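Local atomic coordinates of tryptophan halogenase superfamily (PDB entry 6FRL), a protein that acts as a flavin-dependent halogenase that prefers bromination over chlorination. Residues P9-V14 and R372-P377; L39-V44 and G183-I188; E240-W245 and E389-R394; S330-K335 and D380-Q385. One frame throughout, in Å; residues are numbered along the deposited sequence.

Contact 1: P9-V14 and R372-P377; sequences PRIRSV and RRFAQP
R12 and R372 each set CG opposite their own carbonyl carbon (chi1 -56° and -71°) and each bend again at chi3, which brings their guanidinium groups together as two flat plates. The planes are only 6° from parallel, and the guanidinium centres lie 3.5 Å apart. R372 NH1 sits over the middle of the R12 group, 3.2 Å from R12 CZ, while R12 NH2 lies over the middle of the R372 group. The like charges are close, and D218, in a salt bridge with R12 NE and touching the R372 side chain, probably offsets part of the repulsion. Closer to the backbone, R372 N donates a 3.0 Å hydrogen bond to P9 O. Segment 9-14 leads into strand 13-17 of the Rossmann-like sheet, which probably runs on into the glycine-rich turn usual in this fold, while A375 is the N-cap residue of helix 376-402. A leucine in place of R372 removes the flat group over R12, whose guanidinium, held at NE by D218, would probably be freer to tilt. On the buried side, I11 CD1 bridges two partners, 3.9 Å from R372 CG and 3.9 Å from F374 CZ. At the outer edge P9 CG rests 3.6 Å from R373 NH1, beside the guanidinium and near its plane; R373 itself forms salt bridges with D371 and with D462 of the second subunit.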
loop_
_atom_site.group_PDB
_atom_site.type_symbol
_atom_site.label_atom_id
_atom_site.label_comp_id
_atom_site.label_asym_id
_atom_site.label_seq_id
_atom_site.Cartn_x
_atom_site.Cartn_y
_atom_site.Cartn_z
ATOM N N PRO B 9 -20.861 8.128 25.378
ATOM C CA PRO B 9 -20.031 9.168 24.748
ATOM C C PRO B 9 -20.349 9.443 23.245
ATOM O O PRO B 9 -19.922 10.438 22.725
ATOM C CB PRO B 9 -18.605 8.662 24.961
ATOM C CG PRO B 9 -18.731 7.208 25.281
ATOM C CD PRO B 9 -20.161 6.834 25.433
ATOM N N ARG B 10 -21.045 8.531 22.569
ATOM C CA ARG B 10 -21.744 8.736 21.287
ATOM C C ARG B 10 -21.940 10.194 20.802
ATOM O O ARG B 10 -22.529 11.022 21.510
ATOM C CB ARG B 10 -23.142 8.068 21.406
ATOM C CG ARG B 10 -23.783 7.625 20.105
ATOM C CD ARG B 10 -25.233 7.125 20.303
ATOM N NE ARG B 10 -25.354 5.832 20.989
ATOM C CZ ARG B 10 -24.959 4.653 20.496
ATOM N NH1 ARG B 10 -24.388 4.557 19.291
ATOM N NH2 ARG B 10 -25.126 3.541 21.215
ATOM N N ILE B 11 -21.463 10.493 19.587
ATOM C CA ILE B 11 -21.827 11.755 18.884
ATOM C C ILE B 11 -23.351 11.744 18.598
ATOM O O ILE B 11 -23.880 10.785 18.011
ATOM C CB ILE B 11 -21.057 11.950 17.527
ATOM C CG1 ILE B 11 -19.529 11.971 17.713
ATOM C CG2 ILE B 11 -21.496 13.223 16.807
ATOM C CD1 ILE B 11 -18.986 13.199 18.404
ATOM N N ARG B 12 -24.045 12.789 19.020
ATOM C CA ARG B 12 -25.506 12.899 18.827
ATOM C C ARG B 12 -25.922 13.792 17.658
ATOM O O ARG B 12 -27.064 13.752 17.232
ATOM C CB ARG B 12 -26.154 13.442 20.123
ATOM C CG ARG B 12 -25.843 12.610 21.375
ATOM C CD ARG B 12 -26.010 13.414 22.638
ATOM N NE ARG B 12 -25.070 14.538 22.725
ATOM C CZ ARG B 12 -25.032 15.424 23.722
ATOM N NH1 ARG B 12 -25.868 15.325 24.767
ATOM N NH2 ARG B 12 -24.148 16.414 23.695
ATOM N N SER B 13 -25.016 14.626 17.172
ATOM C CA SER B 13 -25.372 15.630 16.197
ATOM C C SER B 13 -24.142 16.089 15.403
ATOM O O SER B 13 -23.009 16.101 15.939
ATOM C CB SER B 13 -26.011 16.825 16.888
ATOM O OG SER B 13 -25.147 17.393 17.882
ATOM N N VAL B 14 -24.376 16.454 14.138
ATOM C CA VAL B 14 -23.323 16.895 13.236
ATOM C C VAL B 14 -23.809 18.138 12.515
ATOM O O VAL B 14 -24.920 18.144 11.932
ATOM C CB VAL B 14 -22.948 15.828 12.189
ATOM C CG1 VAL B 14 -21.862 16.363 11.230
ATOM C CG2 VAL B 14 -22.498 14.545 12.880
ATOM N N ARG B 372 -17.360 11.668 21.693
ATOM C CA ARG B 372 -17.325 12.992 22.293
ATOM C C ARG B 372 -16.108 13.270 23.143
ATOM O O ARG B 372 -15.910 14.427 23.514
ATOM C CB ARG B 372 -18.592 13.253 23.090
ATOM C CG ARG B 372 -19.814 13.448 22.191
ATOM C CD ARG B 372 -21.099 13.375 22.978
ATOM N NE ARG B 372 -21.092 14.311 24.076
ATOM C CZ ARG B 372 -21.970 14.315 25.076
ATOM N NH1 ARG B 372 -22.954 13.440 25.126
ATOM N NH2 ARG B 372 -21.866 15.219 26.042
ATOM N N ARG B 373 -15.321 12.230 23.433
ATOM C CA ARG B 373 -14.003 12.374 24.058
ATOM C C ARG B 373 -12.926 12.869 23.098
ATOM O O ARG B 373 -11.883 13.340 23.557
ATOM C CB ARG B 373 -13.516 11.046 24.684
ATOM C CG ARG B 373 -14.441 10.464 25.740
ATOM C CD ARG B 373 -13.751 9.353 26.538
ATOM N NE ARG B 373 -13.132 8.296 25.728
ATOM C CZ ARG B 373 -13.785 7.364 25.019
ATOM N NH1 ARG B 373 -15.112 7.355 24.948
ATOM N NH2 ARG B 373 -13.098 6.443 24.337
ATOM N N PHE B 374 -13.146 12.724 21.784
ATOM C CA PHE B 374 -12.211 13.205 20.759
ATOM C C PHE B 374 -10.755 12.818 21.074
ATOM O O PHE B 374 -9.838 13.668 21.165
ATOM C CB PHE B 374 -12.405 14.720 20.532
ATOM C CG PHE B 374 -13.630 15.056 19.729
ATOM C CD1 PHE B 374 -14.868 15.255 20.363
ATOM C CD2 PHE B 374 -13.565 15.142 18.330
ATOM C CE1 PHE B 374 -16.013 15.544 19.624
ATOM C CE2 PHE B 374 -14.707 15.430 17.581
ATOM C CZ PHE B 374 -15.941 15.621 18.238
ATOM N N ALA B 375 -10.565 11.510 21.235
ATOM C CA ALA B 375 -9.273 10.924 21.559
ATOM C C ALA B 375 -8.166 11.405 20.609
ATOM O O ALA B 375 -8.301 11.354 19.379
ATOM C CB ALA B 375 -9.380 9.429 21.533
ATOM N N GLN B 376 -7.076 11.878 21.202
ATOM C CA GLN B 376 -5.988 12.538 20.480
ATOM C C GLN B 376 -5.374 11.680 19.379
ATOM O O GLN B 376 -5.049 12.223 18.329
ATOM C CB GLN B 376 -4.882 13.050 21.456
ATOM C CG GLN B 376 -3.850 14.023 20.858
ATOM C CD GLN B 376 -4.447 15.250 20.189
ATOM O OE1 GLN B 376 -5.169 15.974 20.812
ATOM N NE2 GLN B 376 -4.138 15.482 18.925
ATOM N N PRO B 377 -5.237 10.350 19.597
ATOM C CA PRO B 377 -4.665 9.506 18.501
ATOM C C PRO B 377 -5.487 9.489 17.186
ATOM O O PRO B 377 -4.932 9.373 16.084
ATOM C CB PRO B 377 -4.600 8.123 19.137
ATOM C CG PRO B 377 -4.563 8.374 20.634
ATOM C CD PRO B 377 -5.380 9.595 20.865
#

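Contact 2: L39-V44 and G183-I188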
loop_
_atom_site.group_PDB
_atom_site.type_symbol
_atom_site.label_atom_id
_atom_site.label_comp_id
_atom_site.label_asym_id
_atom_site.label_seq_id
_atom_site.Cartn_x
_atom_site.Cartn_y
_atom_site.Cartn_z
ATOM N N LEU B 39 -28.708 10.054 14.840
ATOM C CA LEU B 39 -27.678 11.045 14.586
ATOM C C LEU B 39 -28.356 12.165 13.835
ATOM O O LEU B 39 -28.874 11.936 12.732
ATOM C CB LEU B 39 -26.522 10.475 13.756
ATOM C CG LEU B 39 -25.345 11.439 13.487
ATOM C CD1 LEU B 39 -24.606 11.724 14.769
ATOM C CD2 LEU B 39 -24.350 10.914 12.478
ATOM N N LYS B 40 -28.375 13.355 14.433
ATOM C CA LYS B 40 -28.866 14.521 13.743
ATOM C C LYS B 40 -27.789 15.061 12.814
ATOM O O LYS B 40 -26.632 15.144 13.194
ATOM C CB LYS B 40 -29.394 15.578 14.716
ATOM C CG LYS B 40 -30.811 15.275 15.187
ATOM C CD LYS B 40 -31.379 16.410 16.030
ATOM C CE LYS B 40 -30.867 16.341 17.476
ATOM N NZ LYS B 40 -30.727 17.673 18.144
ATOM N N ILE B 41 -28.166 15.371 11.581
ATOM C CA ILE B 41 -27.277 16.030 10.669
ATOM C C ILE B 41 -28.004 17.255 10.146
ATOM O O ILE B 41 -29.172 17.182 9.728
ATOM C CB ILE B 41 -26.861 15.100 9.505
ATOM C CG1 ILE B 41 -26.169 13.823 10.036
ATOM C CG2 ILE B 41 -25.944 15.842 8.527
ATOM C CD1 ILE B 41 -26.043 12.727 9.002
ATOM N N THR B 42 -27.286 18.373 10.137
ATOM C CA THR B 42 -27.798 19.641 9.657
ATOM C C THR B 42 -26.698 20.371 8.867
ATOM O O THR B 42 -25.532 20.367 9.262
ATOM C CB THR B 42 -28.193 20.511 10.856
ATOM O OG1 THR B 42 -29.080 19.791 11.707
ATOM C CG2 THR B 42 -28.839 21.800 10.401
ATOM N N VAL B 43 -27.091 20.983 7.753
ATOM C CA VAL B 43 -26.248 21.859 6.950
ATOM C C VAL B 43 -26.741 23.304 7.179
ATOM O O VAL B 43 -27.941 23.540 7.265
ATOM C CB VAL B 43 -26.366 21.533 5.436
ATOM C CG1 VAL B 43 -25.661 22.584 4.572
ATOM C CG2 VAL B 43 -25.800 20.153 5.138
ATOM N N VAL B 44 -25.804 24.239 7.262
ATOM C CA VAL B 44 -26.065 25.663 7.382
ATOM C C VAL B 44 -25.373 26.393 6.226
ATOM O O VAL B 44 -24.165 26.432 6.166
ATOM C CB VAL B 44 -25.521 26.203 8.734
ATOM C CG1 VAL B 44 -25.778 27.693 8.862
ATOM C CG2 VAL B 44 -26.140 25.456 9.908
ATOM N N GLY B 183 -33.223 11.612 3.461
ATOM C CA GLY B 183 -32.780 10.747 4.567
ATOM C C GLY B 183 -32.786 11.412 5.952
ATOM O O GLY B 183 -32.348 10.797 6.939
ATOM N N GLY B 184 -33.245 12.664 6.018
ATOM C CA GLY B 184 -33.484 13.346 7.278
ATOM C C GLY B 184 -32.478 14.400 7.683
ATOM O O GLY B 184 -32.379 14.714 8.856
ATOM N N CYS B 185 -31.749 14.946 6.718
ATOM C CA CYS B 185 -30.799 15.994 6.972
ATOM C C CYS B 185 -31.580 17.289 6.998
ATOM O O CYS B 185 -32.278 17.598 6.037
ATOM C CB CYS B 185 -29.698 16.031 5.885
ATOM S SG CYS B 185 -28.464 17.356 6.089
ATOM N N ALA B 186 -31.448 18.038 8.099
ATOM C CA ALA B 186 -32.003 19.413 8.232
ATOM C C ALA B 186 -31.217 20.424 7.417
ATOM O O ALA B 186 -30.021 20.262 7.212
ATOM C CB ALA B 186 -32.020 19.848 9.714
ATOM N N ARG B 187 -31.885 21.483 6.988
ATOM C CA ARG B 187 -31.245 22.561 6.222
ATOM C C ARG B 187 -31.700 23.901 6.787
ATOM O O ARG B 187 -32.882 24.089 7.040
ATOM C CB ARG B 187 -31.583 22.471 4.723
ATOM C CG ARG B 187 -30.980 23.639 3.926
ATOM C CD ARG B 187 -31.192 23.516 2.442
ATOM N NE ARG B 187 -30.702 24.691 1.713
ATOM C CZ ARG B 187 -31.363 25.841 1.533
ATOM N NH1 ARG B 187 -32.570 26.037 2.058
ATOM N NH2 ARG B 187 -30.795 26.822 0.831
ATOM N N ILE B 188 -30.751 24.815 6.987
ATOM C CA ILE B 188 -31.008 26.114 7.562
ATOM C C ILE B 188 -30.395 27.151 6.656
ATOM O O ILE B 188 -29.170 27.218 6.537
ATOM C CB ILE B 188 -30.386 26.250 8.958
ATOM C CG1 ILE B 188 -31.063 25.288 9.939
ATOM C CG2 ILE B 188 -30.498 27.702 9.445
ATOM C CD1 ILE B 188 -30.412 25.224 11.318
HETATM O O HOH W 1 -31.196 15.235 11.221
#
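C185 SG is wedged against two branched side chains of the neighbouring strand: it lies 3.8 Å from I41 CG2 and 4.0 Å from V43 CG2. With SG set anti to the backbone N (chi1 178°), the sulfur is directed into this buried face, where helix 20-33 closes over it through W24, A27, L30 and V31. The backbones are stitched in parallel by three hydrogen bonds, A186 N to I41 O at 2.9 Å, V43 N to A186 O at 3.1 Å and I188 N to V43 O at 3.1 Å. This pairing belongs to the Rossmann-like part of the enzyme: strand 40-45 lies between strand 13-17 and strand 186-189, the last of these being outermost in the sheet within this chain. The face with T42, V44, A186 and I188 is more open at its A186 end, while V44 stays buried. There T42 OG1 touches A186 CB at 3.6 Å, and T42 CG2 meets I188 CD1 at 3.9 Å. Before the direct pairing begins, water 1 spans the strands, accepting from I41 N and donating to G184 O at 2.7 Å. G184, with its positive phi, ends helix 169-182 in a Schellman motif just ahead of the pairing.

Contact 3: E240-W245 and E389-R394; sequences EDWGRW and EMERVR
R394 lies across the indole of W242, meeting it with nearly its whole length. Its CB starts at the benzo end of the ring, 3.9 Å from W242 CZ3, and CG, placed anti to the backbone N (chi1 -179°), continues along the same rim at 4.0 Å from W242 CE3. CD then comes down over the face, 3.7 Å from W242 CD2, a CH-pi contact with the six-membered ring. The bend at chi3 carries CZ to 4.8 Å from the centroid of that ring, close enough to its normal for a cation-pi interaction, although the guanidinium is tipped 56° from the indole plane and does not lie flat on it. NE and NH2 turn to hydrogen bonds just outside the two segments. At the tip, NH1 ends near both indole nitrogens, 3.6 Å from W242 NE1 and 3.8 Å from W245 NE1. T423 of helix 422-434 also packs against this arginine.

The opposite face of W242 has E240 O toward its rim. The ring edge meets the helix: M390 CB approaches near the ring plane, 3.8 Å from W242 CH2, and E391 CG stands 3.9 Å from W242 CZ2. No hydrogen bond joins the two segments. The turn that presents W242 is fixed locally, since D241 OD1 accepts from G243 N in an Asx turn while its other oxygen pairs with R325. What results is a buried arginine-tryptophan cation-pi contact, tying the loop after strand 239-241, an outer strand of a small antiparallel sheet, to the middle of the long helix 376-402.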
loop_
_atom_site.group_PDB
_atom_site.type_symbol
_atom_site.label_atom_id
_atom_site.label_comp_id
_atom_site.label_asym_id
_atom_site.label_seq_id
_atom_site.Cartn_x
_atom_site.Cartn_y
_atom_site.Cartn_z
ATOM N N GLU B 240 0.016 26.242 5.781
ATOM C CA GLU B 240 1.326 26.014 5.148
ATOM C C GLU B 240 1.244 26.463 3.706
ATOM O O GLU B 240 0.612 25.776 2.876
ATOM C CB GLU B 240 1.792 24.533 5.149
ATOM C CG GLU B 240 1.579 23.725 6.417
ATOM C CD GLU B 240 2.470 24.124 7.548
ATOM O OE1 GLU B 240 1.942 24.594 8.565
ATOM O OE2 GLU B 240 3.695 23.936 7.404
ATOM N N ASP B 241 1.896 27.581 3.394
ATOM C CA ASP B 241 1.876 28.130 2.037
ATOM C C ASP B 241 2.843 27.363 1.148
ATOM O O ASP B 241 3.936 27.028 1.586
ATOM C CB ASP B 241 2.239 29.614 2.011
ATOM C CG ASP B 241 1.544 30.342 0.880
ATOM O OD1 ASP B 241 2.121 30.386 -0.237
ATOM O OD2 ASP B 241 0.395 30.819 1.086
ATOM N N TRP B 242 2.413 27.080 -0.081
ATOM C CA TRP B 242 3.199 26.311 -1.048
ATOM C C TRP B 242 3.495 27.073 -2.367
ATOM O O TRP B 242 3.976 26.449 -3.339
ATOM C CB TRP B 242 2.500 24.962 -1.339
ATOM C CG TRP B 242 2.622 23.900 -0.239
ATOM C CD1 TRP B 242 3.506 23.868 0.801
ATOM C CD2 TRP B 242 1.840 22.723 -0.123
ATOM N NE1 TRP B 242 3.320 22.739 1.571
ATOM C CE2 TRP B 242 2.295 22.023 1.030
ATOM C CE3 TRP B 242 0.788 22.191 -0.863
ATOM C CZ2 TRP B 242 1.741 20.811 1.436
ATOM C CZ3 TRP B 242 0.229 20.980 -0.448
ATOM C CH2 TRP B 242 0.715 20.301 0.685
ATOM N N GLY B 243 3.255 28.408 -2.388
ATOM C CA GLY B 243 3.555 29.265 -3.554
ATOM C C GLY B 243 5.020 29.197 -3.966
ATOM O O GLY B 243 5.346 29.342 -5.122
ATOM N N ARG B 244 5.895 28.941 -3.007
ATOM C CA ARG B 244 7.311 28.724 -3.265
ATOM C C ARG B 244 7.578 27.550 -4.232
ATOM O O ARG B 244 8.466 27.662 -5.079
ATOM C CB ARG B 244 8.067 28.544 -1.936
ATOM C CG ARG B 244 7.878 27.184 -1.285
ATOM C CD ARG B 244 8.094 27.100 0.193
ATOM N NE ARG B 244 9.174 26.169 0.520
ATOM C CZ ARG B 244 9.322 25.517 1.679
ATOM N NH1 ARG B 244 8.445 25.657 2.692
ATOM N NH2 ARG B 244 10.376 24.706 1.835
ATOM N N TRP B 245 6.812 26.457 -4.119
ATOM C CA TRP B 245 6.963 25.310 -5.022
ATOM C C TRP B 245 6.199 25.453 -6.346
ATOM O O TRP B 245 6.586 24.848 -7.325
ATOM C CB TRP B 245 6.476 24.016 -4.377
ATOM C CG TRP B 245 7.089 23.626 -3.086
ATOM C CD1 TRP B 245 6.433 23.436 -1.906
ATOM C CD2 TRP B 245 8.459 23.349 -2.832
ATOM N NE1 TRP B 245 7.319 23.067 -0.927
ATOM C CE2 TRP B 245 8.570 22.994 -1.470
ATOM C CE3 TRP B 245 9.604 23.368 -3.614
ATOM C CZ2 TRP B 245 9.787 22.646 -0.878
ATOM C CZ3 TRP B 245 10.813 23.028 -3.030
ATOM C CH2 TRP B 245 10.896 22.664 -1.676
ATOM N N GLU B 389 -1.122 13.005 2.100
ATOM C CA GLU B 389 -1.879 12.900 0.835
ATOM C C GLU B 389 -1.809 14.220 0.002
ATOM O O GLU B 389 -1.606 14.210 -1.231
ATOM C CB GLU B 389 -3.336 12.443 1.121
ATOM C CG GLU B 389 -4.368 12.646 0.002
ATOM C CD GLU B 389 -5.739 12.117 0.381
ATOM O OE1 GLU B 389 -6.550 12.916 0.870
ATOM O OE2 GLU B 389 -6.018 10.905 0.227
ATOM N N MET B 390 -1.950 15.343 0.691
ATOM C CA MET B 390 -1.816 16.645 0.032
ATOM C C MET B 390 -0.434 16.804 -0.572
ATOM O O MET B 390 -0.313 17.258 -1.707
ATOM C CB MET B 390 -2.131 17.812 1.005
ATOM C CG MET B 390 -3.621 17.956 1.351
ATOM S SD MET B 390 -4.648 18.478 -0.036
ATOM C CE MET B 390 -4.120 20.185 -0.210
ATOM N N GLU B 391 0.594 16.397 0.158
ATOM C CA GLU B 391 1.969 16.503 -0.321
ATOM C C GLU B 391 2.183 15.601 -1.555
ATOM O O GLU B 391 2.871 16.006 -2.527
ATOM C CB GLU B 391 2.992 16.142 0.795
ATOM C CG GLU B 391 3.099 17.146 1.964
ATOM C CD GLU B 391 3.840 16.581 3.172
ATOM O OE1 GLU B 391 4.190 15.368 3.203
ATOM O OE2 GLU B 391 4.087 17.331 4.120
ATOM N N ARG B 392 1.614 14.389 -1.517
ATOM C CA ARG B 392 1.711 13.471 -2.657
ATOM C C ARG B 392 1.015 14.013 -3.918
ATOM O O ARG B 392 1.512 13.828 -5.018
ATOM C CB ARG B 392 1.232 12.069 -2.282
ATOM C CG ARG B 392 1.944 11.422 -1.101
ATOM C CD ARG B 392 3.345 10.991 -1.421
ATOM N NE ARG B 392 4.267 12.122 -1.531
ATOM C CZ ARG B 392 4.781 12.796 -0.504
ATOM N NH1 ARG B 392 4.483 12.469 0.757
ATOM N NH2 ARG B 392 5.601 13.821 -0.751
ATOM N N VAL B 393 -0.069 14.765 -3.765
ATOM C CA VAL B 393 -0.725 15.413 -4.932
ATOM C C VAL B 393 0.063 16.636 -5.416
ATOM O O VAL B 393 0.226 16.855 -6.634
ATOM C CB VAL B 393 -2.190 15.807 -4.627
ATOM C CG1 VAL B 393 -2.832 16.586 -5.783
ATOM C CG2 VAL B 393 -3.018 14.559 -4.304
ATOM N N ARG B 394 0.510 17.449 -4.474
ATOM C CA ARG B 394 1.436 18.549 -4.799
ATOM C C ARG B 394 2.621 18.120 -5.701
ATOM O O ARG B 394 2.846 18.704 -6.767
ATOM C CB ARG B 394 1.953 19.173 -3.505
ATOM C CG ARG B 394 2.919 20.340 -3.657
ATOM C CD ARG B 394 3.726 20.486 -2.391
ATOM N NE ARG B 394 4.511 19.284 -2.087
ATOM C CZ ARG B 394 5.178 19.088 -0.950
ATOM N NH1 ARG B 394 5.163 20.020 -0.003
ATOM N NH2 ARG B 394 5.861 17.953 -0.762
#

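Contact 4: S330-K335 and D380-Q385; sequences SQAWAK and DEFNDQ
W333 O is gripped by two side-chain amides: Q331 NE2 donates at 2.8 Å from within its own segment, and N383 ND2 at 2.9 Å from the helix. The N383 bond lies in the carbonyl plane and uses a lone pair of W333 O. The same carboxamide turns its other end to the strand, where OD1 accepts a hydrogen bond from W333 N at 2.8 Å, again in plane and on a lone pair. One asparagine thus satisfies both backbone polar atoms of W333, much as a neighbouring strand would. A leucine at N383 would break both bonds and is likely to leave the buried W333 N without its mate. Nearby, water 2 accepts from A332 N and donates to N383 O at 2.8 Å, adding a second link to the helix.

Next to the amide along the helix, F382 forms a T-shaped pair with W333. Both set CG anti to the backbone N (chi1 -172° for W333 and -174° for F382), and the indole edge stands on the phenyl face at 84°, with W333 CE3 3.4 Å from F382 CG. A332 CB fills in at the edge of the same phenyl ring, while W333 NE1 donates to K335 O at 3.1 Å. V338 of strand 337-339 touches both aromatic rings, I378 and L379 add the preceding turn of helix 376-402 beside the indole, and E381 of that helix packs on L430 of the second subunit.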
loop_
_atom_site.group_PDB
_atom_site.type_symbol
_atom_site.label_atom_id
_atom_site.label_comp_id
_atom_site.label_asym_id
_atom_site.label_seq_id
_atom_site.Cartn_x
_atom_site.Cartn_y
_atom_site.Cartn_z
ATOM N N SER B 330 -2.773 23.622 8.423
ATOM C CA SER B 330 -1.706 22.932 9.170
ATOM C C SER B 330 -2.136 21.628 9.837
ATOM O O SER B 330 -1.370 20.673 9.914
ATOM C CB SER B 330 -1.093 23.888 10.212
ATOM O OG SER B 330 -0.537 25.010 9.552
ATOM N N GLN B 331 -3.357 21.615 10.365
ATOM C CA GLN B 331 -4.008 20.397 10.793
ATOM C C GLN B 331 -5.440 20.492 10.269
ATOM O O GLN B 331 -6.079 21.506 10.413
ATOM C CB GLN B 331 -3.868 20.184 12.311
ATOM C CG GLN B 331 -4.840 20.859 13.253
ATOM C CD GLN B 331 -4.402 20.682 14.725
ATOM O OE1 GLN B 331 -3.412 21.283 15.122
ATOM N NE2 GLN B 331 -5.118 19.851 15.519
ATOM N N ALA B 332 -5.922 19.466 9.596
ATOM C CA ALA B 332 -7.244 19.534 8.994
ATOM C C ALA B 332 -8.349 19.309 10.025
ATOM O O ALA B 332 -9.491 19.718 9.794
ATOM C CB ALA B 332 -7.385 18.548 7.821
ATOM N N TRP B 333 -7.994 18.656 11.129
ATOM C CA TRP B 333 -8.879 18.399 12.270
ATOM C C TRP B 333 -8.264 18.990 13.556
ATOM O O TRP B 333 -7.131 18.631 13.957
ATOM C CB TRP B 333 -9.066 16.894 12.447
ATOM C CG TRP B 333 -10.079 16.399 13.449
ATOM C CD1 TRP B 333 -10.595 17.059 14.529
ATOM C CD2 TRP B 333 -10.642 15.095 13.488
ATOM N NE1 TRP B 333 -11.450 16.258 15.232
ATOM C CE2 TRP B 333 -11.508 15.042 14.619
ATOM C CE3 TRP B 333 -10.498 13.963 12.689
ATOM C CZ2 TRP B 333 -12.221 13.899 14.964
ATOM C CZ3 TRP B 333 -11.215 12.820 13.011
ATOM C CH2 TRP B 333 -12.075 12.795 14.147
ATOM N N ALA B 334 -9.012 19.903 14.184
ATOM C CA ALA B 334 -8.647 20.453 15.486
ATOM C C ALA B 334 -9.867 20.408 16.407
ATOM O O ALA B 334 -10.968 20.732 15.998
ATOM C CB ALA B 334 -8.155 21.881 15.325
ATOM N N LYS B 335 -9.653 20.017 17.651
ATOM C CA LYS B 335 -10.720 19.904 18.640
ATOM C C LYS B 335 -11.892 19.057 18.108
ATOM O O LYS B 335 -11.711 17.857 17.901
ATOM C CB LYS B 335 -11.089 21.285 19.197
ATOM C CG LYS B 335 -9.969 21.856 20.075
ATOM C CD LYS B 335 -10.105 23.329 20.381
ATOM C CE LYS B 335 -8.815 23.903 20.977
ATOM N NZ LYS B 335 -8.514 23.242 22.280
ATOM N N ASP B 380 -4.634 12.701 15.446
ATOM C CA ASP B 380 -3.255 12.637 14.952
ATOM C C ASP B 380 -3.154 11.817 13.669
ATOM O O ASP B 380 -2.550 12.271 12.706
ATOM C CB ASP B 380 -2.294 12.096 16.013
ATOM C CG ASP B 380 -2.024 13.095 17.148
ATOM O OD1 ASP B 380 -2.436 14.290 17.103
ATOM O OD2 ASP B 380 -1.385 12.666 18.111
ATOM N N GLU B 381 -3.756 10.633 13.651
ATOM C CA GLU B 381 -3.792 9.813 12.440
ATOM C C GLU B 381 -4.500 10.517 11.266
ATOM O O GLU B 381 -3.977 10.537 10.178
ATOM C CB GLU B 381 -4.454 8.448 12.731
ATOM C CG GLU B 381 -4.481 7.450 11.567
ATOM C CD GLU B 381 -3.090 7.024 11.067
ATOM O OE1 GLU B 381 -3.048 6.504 9.920
ATOM O OE2 GLU B 381 -2.057 7.271 11.772
ATOM N N PHE B 382 -5.684 11.088 11.498
ATOM C CA PHE B 382 -6.415 11.840 10.461
ATOM C C PHE B 382 -5.544 12.962 9.929
ATOM O O PHE B 382 -5.428 13.138 8.722
ATOM C CB PHE B 382 -7.738 12.397 11.003
ATOM C CG PHE B 382 -8.625 13.061 9.961
ATOM C CD1 PHE B 382 -8.357 14.348 9.492
ATOM C CD2 PHE B 382 -9.777 12.434 9.508
ATOM C CE1 PHE B 382 -9.188 14.952 8.550
ATOM C CE2 PHE B 382 -10.614 13.045 8.564
ATOM C CZ PHE B 382 -10.317 14.304 8.086
ATOM N N ASN B 383 -4.917 13.703 10.824
ATOM C CA ASN B 383 -4.090 14.853 10.427
ATOM C C ASN B 383 -2.880 14.427 9.650
ATOM O O ASN B 383 -2.534 15.073 8.642
ATOM C CB ASN B 383 -3.720 15.744 11.631
ATOM C CG ASN B 383 -4.902 16.577 12.111
ATOM O OD1 ASN B 383 -5.764 16.959 11.310
ATOM N ND2 ASN B 383 -4.957 16.860 13.430
ATOM N N ASP B 384 -2.291 13.307 10.068
ATOM C CA ASP B 384 -1.114 12.753 9.396
ATOM C C ASP B 384 -1.426 12.227 7.982
ATOM O O ASP B 384 -0.724 12.543 7.028
ATOM C CB ASP B 384 -0.434 11.671 10.260
ATOM C CG ASP B 384 0.940 11.280 9.709
ATOM O OD1 ASP B 384 1.861 12.124 9.687
ATOM O OD2 ASP B 384 1.083 10.134 9.256
ATOM N N GLN B 385 -2.485 11.440 7.847
ATOM C CA GLN B 385 -2.885 10.930 6.529
ATOM C C GLN B 385 -3.146 12.108 5.580
ATOM O O GLN B 385 -2.592 12.157 4.482
ATOM C CB GLN B 385 -4.138 10.024 6.618
ATOM C CG GLN B 385 -3.966 8.722 7.376
ATOM C CD GLN B 385 -5.210 7.815 7.361
ATOM O OE1 GLN B 385 -6.131 7.969 6.543
ATOM N NE2 GLN B 385 -5.233 6.843 8.284
HETATM O O HOH W 2 -3.576 17.659 8.291
#

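How the contacts relate
Contacts 1, 3 and 4 all draw on helix 376-402, from the loop before its N-terminus to its middle, and the centres of contacts 1 and 3 are about 30 Å apart. Contact 4 lies between them and touches both: F374 CD2 is 3.8 Å from W333 CZ2, and E240 OE1 is 2.7 Å from S330 OG, a probable hydrogen bond. Contact 2 joins contact 1 through the sheet, V14 N meeting K40 O at 2.8 Å. Contacts 1 and 4 both reach the second subunit. A MES, probably from the crystallisation liquor, lies about 4 Å from the I41 side chain. V43 lies near, without touching, the glycine-rich turn that in this fold would probably bind the flavin.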